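Local atomic coordinates of protein toll (Drosophila melanogaster, PDB entry 4LXR), a protein that serves as the cell-surface receptor for the cleaved cytokine Spätzle, switching on Toll signalling in embryonic dorsal-ventral patterning and antifungal immunity. Residues K195-N200 / S219-D224; T242-I247 / K266-V271; N675-I680 / S695-Q700. All blocks are in the same frame, centred on the assembly; numbering follows the deposited sequence.

Contact 1. Residues K195-N200 / S219-D224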
loop_
_atom_site.group_PDB
_atom_site.type_symbol
_atom_site.label_atom_id
_atom_site.label_comp_id
_atom_site.label_asym_id
_atom_site.label_seq_id
_atom_site.Cartn_x
_atom_site.Cartn_y
_atom_site.Cartn_z
ATOM N N LYS A 195 -35.987 -28.551 -11.889
ATOM C CA LYS A 195 -34.881 -28.403 -10.934
ATOM C C LYS A 195 -34.085 -27.115 -11.143
ATOM O O LYS A 195 -33.086 -26.904 -10.464
ATOM C CB LYS A 195 -33.905 -29.601 -11.006
ATOM C CG LYS A 195 -34.555 -30.969 -10.766
ATOM C CD LYS A 195 -33.669 -32.123 -11.249
ATOM C CE LYS A 195 -32.367 -32.170 -10.476
ATOM N NZ LYS A 195 -31.622 -33.449 -10.655
ATOM N N LEU A 196 -34.513 -26.251 -12.061
ATOM C CA LEU A 196 -33.722 -25.057 -12.371
ATOM C C LEU A 196 -33.489 -24.140 -11.152
ATOM O O LEU A 196 -34.446 -23.697 -10.522
ATOM C CB LEU A 196 -34.357 -24.260 -13.509
ATOM C CG LEU A 196 -33.516 -23.080 -14.013
ATOM C CD1 LEU A 196 -32.167 -23.531 -14.610
ATOM C CD2 LEU A 196 -34.321 -22.304 -15.030
ATOM N N LYS A 197 -32.224 -23.867 -10.820
ATOM C CA LYS A 197 -31.916 -23.020 -9.656
ATOM C C LYS A 197 -31.306 -21.673 -10.019
ATOM O O LYS A 197 -31.625 -20.659 -9.400
ATOM C CB LYS A 197 -31.007 -23.757 -8.660
ATOM C CG LYS A 197 -31.614 -25.052 -8.121
ATOM C CD LYS A 197 -30.596 -25.833 -7.272
ATOM C CE LYS A 197 -31.248 -27.075 -6.667
ATOM N NZ LYS A 197 -31.698 -28.087 -7.710
ATOM N N GLN A 198 -30.453 -21.649 -11.037
ATOM C CA GLN A 198 -29.750 -20.414 -11.396
ATOM C C GLN A 198 -30.096 -19.951 -12.808
ATOM O O GLN A 198 -29.917 -20.687 -13.791
ATOM C CB GLN A 198 -28.220 -20.575 -11.236
ATOM C CG GLN A 198 -27.433 -19.277 -11.434
ATOM C CD GLN A 198 -27.849 -18.178 -10.445
ATOM O OE1 GLN A 198 -28.015 -18.442 -9.250
ATOM N NE2 GLN A 198 -28.077 -16.961 -10.956
ATOM N N LEU A 199 -30.594 -18.725 -12.897
ATOM C CA LEU A 199 -31.012 -18.152 -14.156
ATOM C C LEU A 199 -30.199 -16.895 -14.423
ATOM O O LEU A 199 -30.517 -15.826 -13.901
ATOM C CB LEU A 199 -32.517 -17.829 -14.099
ATOM C CG LEU A 199 -33.163 -17.319 -15.398
ATOM C CD1 LEU A 199 -32.802 -18.227 -16.562
ATOM C CD2 LEU A 199 -34.697 -17.225 -15.252
ATOM N N ASN A 200 -29.130 -17.022 -15.209
ATOM C CA ASN A 200 -28.311 -15.873 -15.567
ATOM C C ASN A 200 -28.671 -15.265 -16.915
ATOM O O ASN A 200 -28.544 -15.914 -17.952
ATOM C CB ASN A 200 -26.807 -16.234 -15.546
ATOM C CG ASN A 200 -26.211 -16.112 -14.165
ATOM O OD1 ASN A 200 -26.935 -15.859 -13.205
ATOM N ND2 ASN A 200 -24.889 -16.297 -14.050
ATOM N N SER A 219 -38.799 -23.150 -8.551
ATOM C CA SER A 219 -37.567 -23.773 -8.121
ATOM C C SER A 219 -36.418 -22.760 -8.109
ATOM O O SER A 219 -35.372 -23.002 -7.497
ATOM C CB SER A 219 -37.230 -24.926 -9.060
ATOM O OG SER A 219 -36.923 -24.438 -10.360
ATOM N N VAL A 220 -36.614 -21.630 -8.781
ATOM C CA VAL A 220 -35.504 -20.715 -9.075
ATOM C C VAL A 220 -34.971 -20.011 -7.820
ATOM O O VAL A 220 -35.723 -19.376 -7.091
ATOM C CB VAL A 220 -35.863 -19.694 -10.192
ATOM C CG1 VAL A 220 -34.779 -18.576 -10.318
ATOM C CG2 VAL A 220 -36.046 -20.401 -11.527
ATOM N N LEU A 221 -33.667 -20.126 -7.589
ATOM C CA LEU A 221 -33.046 -19.570 -6.393
ATOM C C LEU A 221 -32.290 -18.294 -6.722
ATOM O O LEU A 221 -32.121 -17.418 -5.872
ATOM C CB LEU A 221 -32.104 -20.600 -5.750
ATOM C CG LEU A 221 -32.777 -21.930 -5.366
ATOM C CD1 LEU A 221 -31.758 -22.866 -4.754
ATOM C CD2 LEU A 221 -33.924 -21.699 -4.406
ATOM N N GLY A 222 -31.830 -18.194 -7.963
ATOM C CA GLY A 222 -31.062 -17.034 -8.383
ATOM C C GLY A 222 -31.480 -16.495 -9.736
ATOM O O GLY A 222 -31.590 -17.245 -10.719
ATOM N N ILE A 223 -31.733 -15.195 -9.793
ATOM C CA ILE A 223 -31.947 -14.535 -11.073
ATOM C C ILE A 223 -31.065 -13.290 -11.217
ATOM O O ILE A 223 -31.028 -12.410 -10.338
ATOM C CB ILE A 223 -33.422 -14.178 -11.336
ATOM C CG1 ILE A 223 -33.537 -13.486 -12.696
ATOM C CG2 ILE A 223 -34.012 -13.283 -10.232
ATOM C CD1 ILE A 223 -34.944 -13.132 -13.050
ATOM N N ASP A 224 -30.344 -13.221 -12.325
ATOM C CA ASP A 224 -29.411 -12.132 -12.518
ATOM C C ASP A 224 -29.705 -11.463 -13.832
ATOM O O ASP A 224 -29.494 -12.046 -14.872
ATOM C CB ASP A 224 -27.974 -12.650 -12.473
ATOM C CG ASP A 224 -26.939 -11.532 -12.538
ATOM O OD1 ASP A 224 -27.247 -10.436 -13.058
ATOM O OD2 ASP A 224 -25.801 -11.758 -12.076
#

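Contact 2. Residues T242-I247 / K266-V271. With NAG (2-acetamido-2-deoxy-beta-D-glucopyranose), chain J.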
loop_
_atom_site.group_PDB
_atom_site.type_symbol
_atom_site.label_atom_id
_atom_site.label_comp_id
_atom_site.label_asym_id
_atom_site.label_seq_id
_atom_site.Cartn_x
_atom_site.Cartn_y
_atom_site.Cartn_z
ATOM N N THR A 242 -41.183 -17.326 -5.937
ATOM C CA THR A 242 -41.428 -17.316 -4.498
ATOM C C THR A 242 -40.275 -17.863 -3.666
ATOM O O THR A 242 -40.162 -17.544 -2.484
ATOM C CB THR A 242 -42.725 -18.058 -4.127
ATOM O OG1 THR A 242 -42.693 -19.378 -4.681
ATOM C CG2 THR A 242 -43.931 -17.307 -4.671
ATOM N N ASN A 243 -39.427 -18.685 -4.273
ATOM C CA ASN A 243 -38.287 -19.252 -3.564
ATOM C C ASN A 243 -36.943 -18.575 -3.874
ATOM O O ASN A 243 -35.886 -19.037 -3.430
ATOM C CB ASN A 243 -38.202 -20.759 -3.832
ATOM C CG ASN A 243 -39.334 -21.530 -3.171
ATOM O OD1 ASN A 243 -39.715 -21.231 -2.043
ATOM N ND2 ASN A 243 -39.881 -22.517 -3.879
ATOM N N VAL A 244 -36.973 -17.491 -4.642
ATOM C CA VAL A 244 -35.726 -16.829 -5.026
ATOM C C VAL A 244 -34.968 -16.284 -3.796
ATOM O O VAL A 244 -35.568 -15.745 -2.870
ATOM C CB VAL A 244 -35.954 -15.734 -6.097
ATOM C CG1 VAL A 244 -36.632 -14.474 -5.502
ATOM C CG2 VAL A 244 -34.646 -15.386 -6.773
ATOM N N THR A 245 -33.659 -16.497 -3.765
ATOM C CA THR A 245 -32.827 -16.007 -2.668
ATOM C C THR A 245 -31.819 -14.931 -3.099
ATOM O O THR A 245 -31.313 -14.179 -2.263
ATOM C CB THR A 245 -32.056 -17.148 -2.009
ATOM O OG1 THR A 245 -31.056 -17.627 -2.919
ATOM C CG2 THR A 245 -33.017 -18.301 -1.611
ATOM N N ASP A 246 -31.489 -14.878 -4.384
ATOM C CA ASP A 246 -30.529 -13.878 -4.869
ATOM C C ASP A 246 -31.073 -13.192 -6.115
ATOM O O ASP A 246 -31.446 -13.849 -7.091
ATOM C CB ASP A 246 -29.153 -14.488 -5.205
ATOM C CG ASP A 246 -28.395 -14.997 -3.971
ATOM O OD1 ASP A 246 -28.971 -15.766 -3.170
ATOM O OD2 ASP A 246 -27.205 -14.627 -3.801
ATOM N N ILE A 247 -31.096 -11.865 -6.077
ATOM C CA ILE A 247 -31.521 -11.074 -7.201
ATOM C C ILE A 247 -30.477 -10.023 -7.533
ATOM O O ILE A 247 -30.028 -9.276 -6.653
ATOM C CB ILE A 247 -32.876 -10.404 -6.918
ATOM C CG1 ILE A 247 -33.981 -11.463 -6.843
ATOM C CG2 ILE A 247 -33.191 -9.409 -7.996
ATOM C CD1 ILE A 247 -35.372 -10.909 -6.443
ATOM N N LYS A 266 -40.113 -13.765 -0.147
ATOM C CA LYS A 266 -39.836 -13.769 1.295
ATOM C C LYS A 266 -38.721 -14.733 1.711
ATOM O O LYS A 266 -38.586 -15.080 2.886
ATOM C CB LYS A 266 -41.117 -14.117 2.066
ATOM C CG LYS A 266 -42.141 -13.000 2.080
ATOM C CD LYS A 266 -41.517 -11.701 2.613
ATOM C CE LYS A 266 -42.595 -10.653 2.859
ATOM N NZ LYS A 266 -42.011 -9.294 2.929
ATOM N N HIS A 267 -37.939 -15.182 0.744
ATOM C CA HIS A 267 -36.794 -16.016 1.031
ATOM C C HIS A 267 -35.525 -15.330 0.571
ATOM O O HIS A 267 -34.459 -15.946 0.545
ATOM C CB HIS A 267 -36.956 -17.393 0.377
ATOM C CG HIS A 267 -37.994 -18.234 1.046
ATOM N ND1 HIS A 267 -37.836 -18.711 2.328
ATOM C CD2 HIS A 267 -39.219 -18.643 0.638
ATOM C CE1 HIS A 267 -38.911 -19.398 2.676
ATOM N NE2 HIS A 267 -39.765 -19.371 1.669
ATOM N N LEU A 268 -35.653 -14.057 0.201
ATOM C CA LEU A 268 -34.503 -13.281 -0.272
ATOM C C LEU A 268 -33.382 -13.326 0.753
ATOM O O LEU A 268 -33.607 -13.134 1.948
ATOM C CB LEU A 268 -34.874 -11.820 -0.536
ATOM C CG LEU A 268 -35.565 -11.444 -1.846
ATOM C CD1 LEU A 268 -35.872 -9.946 -1.868
ATOM C CD2 LEU A 268 -34.697 -11.840 -3.028
ATOM N N ASN A 269 -32.183 -13.605 0.272
ATOM C CA ASN A 269 -31.001 -13.625 1.106
ATOM C C ASN A 269 -30.012 -12.512 0.718
ATOM O O ASN A 269 -29.273 -12.007 1.556
ATOM C CB ASN A 269 -30.336 -15.015 1.024
ATOM C CG ASN A 269 -29.021 -15.077 1.771
ATOM O OD1 ASN A 269 -27.953 -15.057 1.159
ATOM N ND2 ASN A 269 -29.089 -15.132 3.105
ATOM N N GLU A 270 -30.007 -12.134 -0.556
ATOM C CA GLU A 270 -29.074 -11.121 -1.049
ATOM C C GLU A 270 -29.694 -10.389 -2.228
ATOM O O GLU A 270 -30.225 -11.024 -3.144
ATOM C CB GLU A 270 -27.719 -11.744 -1.459
ATOM C CG GLU A 270 -26.801 -10.798 -2.272
ATOM C CD GLU A 270 -25.302 -11.152 -2.201
ATOM O OE1 GLU A 270 -24.470 -10.340 -2.671
ATOM O OE2 GLU A 270 -24.948 -12.227 -1.674
ATOM N N VAL A 271 -29.661 -9.057 -2.187
ATOM C CA VAL A 271 -30.044 -8.235 -3.337
ATOM C C VAL A 271 -28.903 -7.279 -3.693
ATOM O O VAL A 271 -28.308 -6.657 -2.803
ATOM C CB VAL A 271 -31.358 -7.440 -3.088
ATOM C CG1 VAL A 271 -31.686 -6.572 -4.291
ATOM C CG2 VAL A 271 -32.532 -8.403 -2.779
HETATM C C1 NAG J . -41.066 -23.059 -3.255
HETATM C C2 NAG J . -40.992 -23.957 -2.026
HETATM C C3 NAG J . -42.327 -24.647 -1.793
HETATM C C4 NAG J . -43.410 -23.587 -1.629
HETATM C C5 NAG J . -43.436 -22.681 -2.861
HETATM C C6 NAG J . -44.418 -21.541 -2.733
HETATM C C7 NAG J . -38.869 -24.906 -1.292
HETATM C C8 NAG J . -37.822 -25.951 -1.520
HETATM N N2 NAG J . -39.907 -24.923 -2.131
HETATM O O3 NAG J . -42.249 -25.462 -0.628
HETATM O O4 NAG J . -44.690 -24.180 -1.430
HETATM O O5 NAG J . -42.140 -22.094 -3.083
HETATM O O6 NAG J . -44.877 -21.111 -4.007
HETATM O O7 NAG J . -38.779 -24.084 -0.383
HETATM O O HOH W 1 -38.299 -15.489 -2.032
HETATM O O HOH W 2 -41.849 -16.126 -0.673
HETATM O O HOH W 3 -27.445 -16.683 -1.246
#

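Contact 3. Residues N675-I680 / S695-Q700. With NAG (2-acetamido-2-deoxy-beta-D-glucopyranose), chain G.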
loop_
_atom_site.group_PDB
_atom_site.type_symbol
_atom_site.label_atom_id
_atom_site.label_comp_id
_atom_site.label_asym_id
_atom_site.label_seq_id
_atom_site.Cartn_x
_atom_site.Cartn_y
_atom_site.Cartn_z
ATOM N N ASN A 675 50.058 39.440 13.916
ATOM C CA ASN A 675 49.796 40.697 14.593
ATOM C C ASN A 675 51.070 41.531 14.796
ATOM O O ASN A 675 52.127 41.179 14.268
ATOM C CB ASN A 675 49.060 40.437 15.906
ATOM C CG ASN A 675 47.574 40.195 15.693
ATOM O OD1 ASN A 675 46.821 41.139 15.489
ATOM N ND2 ASN A 675 47.151 38.936 15.728
ATOM N N ASN A 676 50.965 42.632 15.539
ATOM C CA ASN A 676 52.084 43.557 15.706
ATOM C C ASN A 676 52.721 43.509 17.101
ATOM O O ASN A 676 53.184 44.533 17.601
ATOM C CB ASN A 676 51.625 45.001 15.437
ATOM C CG ASN A 676 51.554 45.344 13.952
ATOM O OD1 ASN A 676 51.105 44.544 13.133
ATOM N ND2 ASN A 676 52.000 46.545 13.608
ATOM N N LEU A 677 52.729 42.339 17.734
ATOM C CA LEU A 677 53.169 42.227 19.123
ATOM C C LEU A 677 54.681 42.351 19.246
ATOM O O LEU A 677 55.422 41.619 18.586
ATOM C CB LEU A 677 52.722 40.891 19.731
ATOM C CG LEU A 677 51.216 40.685 19.956
ATOM C CD1 LEU A 677 50.888 39.292 20.475
ATOM C CD2 LEU A 677 50.683 41.757 20.896
ATOM N N THR A 678 55.138 43.258 20.108
ATOM C CA THR A 678 56.575 43.459 20.297
ATOM C C THR A 678 57.126 42.866 21.601
ATOM O O THR A 678 58.332 42.710 21.754
ATOM C CB THR A 678 56.965 44.944 20.181
ATOM O OG1 THR A 678 56.177 45.732 21.085
ATOM C CG2 THR A 678 56.751 45.439 18.752
ATOM N N SER A 679 56.246 42.519 22.532
ATOM C CA SER A 679 56.680 41.933 23.795
ATOM C C SER A 679 55.540 41.190 24.479
ATOM O O SER A 679 54.375 41.525 24.301
ATOM C CB SER A 679 57.248 43.004 24.730
ATOM O OG SER A 679 56.333 44.076 24.879
ATOM N N ILE A 680 55.882 40.162 25.245
ATOM C CA ILE A 680 54.888 39.395 25.973
ATOM C C ILE A 680 55.234 39.343 27.451
ATOM O O ILE A 680 56.282 38.832 27.835
ATOM C CB ILE A 680 54.801 37.941 25.484
ATOM C CG1 ILE A 680 54.526 37.874 23.980
ATOM C CG2 ILE A 680 53.721 37.199 26.260
ATOM C CD1 ILE A 680 53.122 38.319 23.576
ATOM N N SER A 695 52.977 33.375 16.491
ATOM C CA SER A 695 53.757 33.411 15.259
ATOM C C SER A 695 53.435 34.651 14.414
ATOM O O SER A 695 52.370 35.263 14.556
ATOM C CB SER A 695 53.534 32.132 14.437
ATOM O OG SER A 695 52.166 31.950 14.103
ATOM N N TRP A 696 54.370 35.015 13.541
ATOM C CA TRP A 696 54.214 36.167 12.652
ATOM C C TRP A 696 53.812 37.435 13.385
ATOM O O TRP A 696 52.879 38.131 12.990
ATOM C CB TRP A 696 53.278 35.839 11.481
ATOM C CG TRP A 696 53.822 34.680 10.723
ATOM C CD1 TRP A 696 53.449 33.366 10.841
ATOM C CD2 TRP A 696 54.907 34.708 9.787
ATOM N NE1 TRP A 696 54.229 32.580 10.017
ATOM C CE2 TRP A 696 55.126 33.382 9.357
ATOM C CE3 TRP A 696 55.710 35.728 9.264
ATOM C CZ2 TRP A 696 56.113 33.053 8.426
ATOM C CZ3 TRP A 696 56.684 35.400 8.339
ATOM C CH2 TRP A 696 56.881 34.074 7.934
ATOM N N ASN A 697 54.528 37.716 14.470
ATOM C CA ASN A 697 54.384 38.974 15.179
ATOM C C ASN A 697 55.682 39.768 15.063
ATOM O O ASN A 697 56.425 39.562 14.105
ATOM C CB ASN A 697 53.941 38.731 16.621
ATOM C CG ASN A 697 52.418 38.598 16.742
ATOM O OD1 ASN A 697 51.740 39.562 17.064
ATOM N ND2 ASN A 697 51.887 37.408 16.468
ATOM N N HIS A 698 55.960 40.669 16.004
ATOM C CA HIS A 698 57.194 41.469 15.946
ATOM C C HIS A 698 58.128 41.169 17.120
ATOM O O HIS A 698 58.810 42.068 17.615
ATOM C CB HIS A 698 56.887 42.978 15.953
ATOM C CG HIS A 698 56.155 43.465 14.740
ATOM N ND1 HIS A 698 55.748 42.631 13.721
ATOM C CD2 HIS A 698 55.757 44.711 14.384
ATOM C CE1 HIS A 698 55.129 43.339 12.793
ATOM N NE2 HIS A 698 55.123 44.604 13.171
ATOM N N LEU A 699 58.145 39.923 17.571
ATOM C CA LEU A 699 58.839 39.572 18.806
ATOM C C LEU A 699 60.320 39.345 18.573
ATOM O O LEU A 699 60.720 38.726 17.586
ATOM C CB LEU A 699 58.225 38.319 19.431
ATOM C CG LEU A 699 56.734 38.343 19.771
ATOM C CD1 LEU A 699 56.308 36.934 20.174
ATOM C CD2 LEU A 699 56.456 39.324 20.895
ATOM N N GLN A 700 61.133 39.835 19.496
ATOM C CA GLN A 700 62.575 39.672 19.382
ATOM C C GLN A 700 63.111 38.733 20.447
ATOM O O GLN A 700 64.197 38.168 20.305
ATOM C CB GLN A 700 63.267 41.030 19.467
ATOM C CG GLN A 700 62.882 41.968 18.337
ATOM C CD GLN A 700 63.910 43.059 18.105
ATOM O OE1 GLN A 700 65.081 42.905 18.449
ATOM N NE2 GLN A 700 63.477 44.164 17.513
HETATM C C1 NAG G . 51.981 46.700 12.176
HETATM C C2 NAG G . 51.822 48.164 11.766
HETATM C C3 NAG G . 51.818 48.286 10.242
HETATM C C4 NAG G . 53.026 47.586 9.631
HETATM C C5 NAG G . 53.139 46.157 10.162
HETATM C C6 NAG G . 54.409 45.459 9.734
HETATM C C7 NAG G . 50.507 49.290 13.522
HETATM C C8 NAG G . 49.144 49.788 13.912
HETATM N N2 NAG G . 50.594 48.716 12.317
HETATM O O3 NAG G . 51.804 49.656 9.855
HETATM O O4 NAG G . 52.855 47.552 8.219
HETATM O O5 NAG G . 53.152 46.170 11.596
HETATM O O6 NAG G . 54.126 44.287 8.983
HETATM O O7 NAG G . 51.480 49.404 14.263
HETATM O O HOH W 4 60.386 43.257 19.628
#

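Contact 1. Residues K195-N200 / S219-D224
L199 and I223 occupy matching positions on adjacent parallel strands, one contributed by each turn of a leucine-rich-repeat solenoid; 195-200 opens LRR 3 and 219-224 opens LRR 4. Backbone bonds hold the turns together. The carbonyl oxygen of K197 receives two amides at once: L221 N at 2.8 Å, on a lone pair in the carbonyl plane, and G222 N, nearly in line with the C=O bond. The ladder then runs from L199 N to G222 O (2.8 Å) and from D224 N to L199 O (3.0 Å). Before the strand, the hydroxyl of S219 donates to L196 O at 2.6 Å, on a lone pair; a small side chain suits this tight junction.

Apolar contacts are looser. L196 CD2 meets V220 CG2, while L196 and L199 also rest on F190 and I223 on F214, branched aliphatics filling the solenoid core. K197 and L221 run side by side on the outside, methylenes against CD1, while K197 reaches on to a salt bridge with E173.

Polar side chains occupy the face carrying Q198, N200 and D224, which receives Spätzle. Q62 of the Spätzle chain bonds to all three, and H109 of that chain to Q198 OE1; D224 also bonds H226. Glycine suits position 222 because a side chain there would run into the Q198 amide. Q198 is folded at chi2 (59°), which lays its amide over the G222 backbone, OE1 3.5 Å from G222 CA, and brings NE2 to N200 OD1 at 2.8 Å.

Contact 2. Residues T242-I247 / K266-V271
H267 turns one edge of its imidazole to T242: CD2 lies 3.4 Å from T242 O, near the ring plane, while ND1 bonds E293. These are neighbouring turns of the leucine-rich-repeat solenoid, LRR 5 and LRR 6. Water 1 fills the step between them, donating to T242 O and V244 O and accepting from H267 N. Beside the ring, N243 carries its N-glycan on ND2, and the T242 hydroxyl is hydrogen-bonded to O6 of that sugar at 2.9 Å.

In the core, L268 and I247 cross at a slant, CD2 against CD1 at 3.6 Å, and V244 lies alongside L268; F262 packs on both L268 and I247. Slender, branched side chains suit this interior. Between the backbones, T245 O accepts N269 N (2.7 Å) on a lone pair and E270 N nearly in line with its C=O.

On the other face the carboxylates of D246 and E270 are turned 37° apart, OD2 and OE2 3.9 Å from each other. E270 extends to a salt bridge with R272, whereas D246 OD1 and N269 OD1 share the protons of water 3. Two acids so close would probably repel, a cost that R272 and the water are likely to offset.

Contact 3. Residues N675-I680 / S695-Q700
N697 reaches back to L677 through its side-chain oxygen: L677 N donates to OD1 at 3.0 Å, on a lone pair in the plane of the amide carbonyl. This is a rung of the asparagine ladder of leucine-rich repeats, here joining LRR 17 to LRR 18. CG stands anti to the carbonyl carbon (chi1 -85°), running the amide alongside L677, where OD1 can meet its backbone. ND2 gives its protons to S695 O, from well above that carbonyl plane, and to L672 O. The equivalent N675 is likewise filled, ND2 bonding L672 O and L648 O while OD1 takes L653 N. The amide group, donor at one atom and acceptor at the other, suits such a buried bend, where backbone groups might otherwise lack partners. An aspartate in place of N697 would probably leave S695 O without this donor and L672 O with N675 ND2 alone of the two, while setting a negative charge among backbone carbonyls.

L677 O in turn accepts H698 N at 2.8 Å, tilted from the carbonyl plane, and N724 OD1 serves L699 N, continuing the ladder. Water 4 donates to T678 O and H698 O, bridging the two loops at the more exposed T678 and H698. L699 fills the apolar side, its CD2 lying against I680 CG1 at 3.9 Å and near L677 CB.

H698 carries the other polar link. Its ring lies with one face under N676 CA, a CH-pi contact 4.0 Å from the centroid, and NE2 donates to the ring oxygen O5 of the sugar at 3.0 Å. That N-acetylglucosamine is bound covalently to N676 ND2, so a flat side chain with an N-H at its edge can touch both the asparagine backbone and its glycan. The bonds to O5 and L677 O thus tie this repeat to the preceding turn and its sugar, which probably limits how the sugar can swing.

Overall arrangement
Contacts 1 and 2 are consecutive steps of one parallel strand ladder: their centres are 10 Å apart, and L221 O of the first probably accepts T245 N and D246 N of the second. Contact 3 lies about 107 to 110 Å from both, between centres, across the centre of the chain in a separate set of repeats. The first two join strands by backbone bonds, with aliphatic cores inside; contact 3 joins the loops that follow strands, relying on asparagine amides. Contact 1 is largely buried, its polar face under Spätzle; contact 2 is partly buried, hydrated and glycan-bearing; contact 3, buried for the most part, with T678 exposed, also carries a glycan but touches no other protein chain.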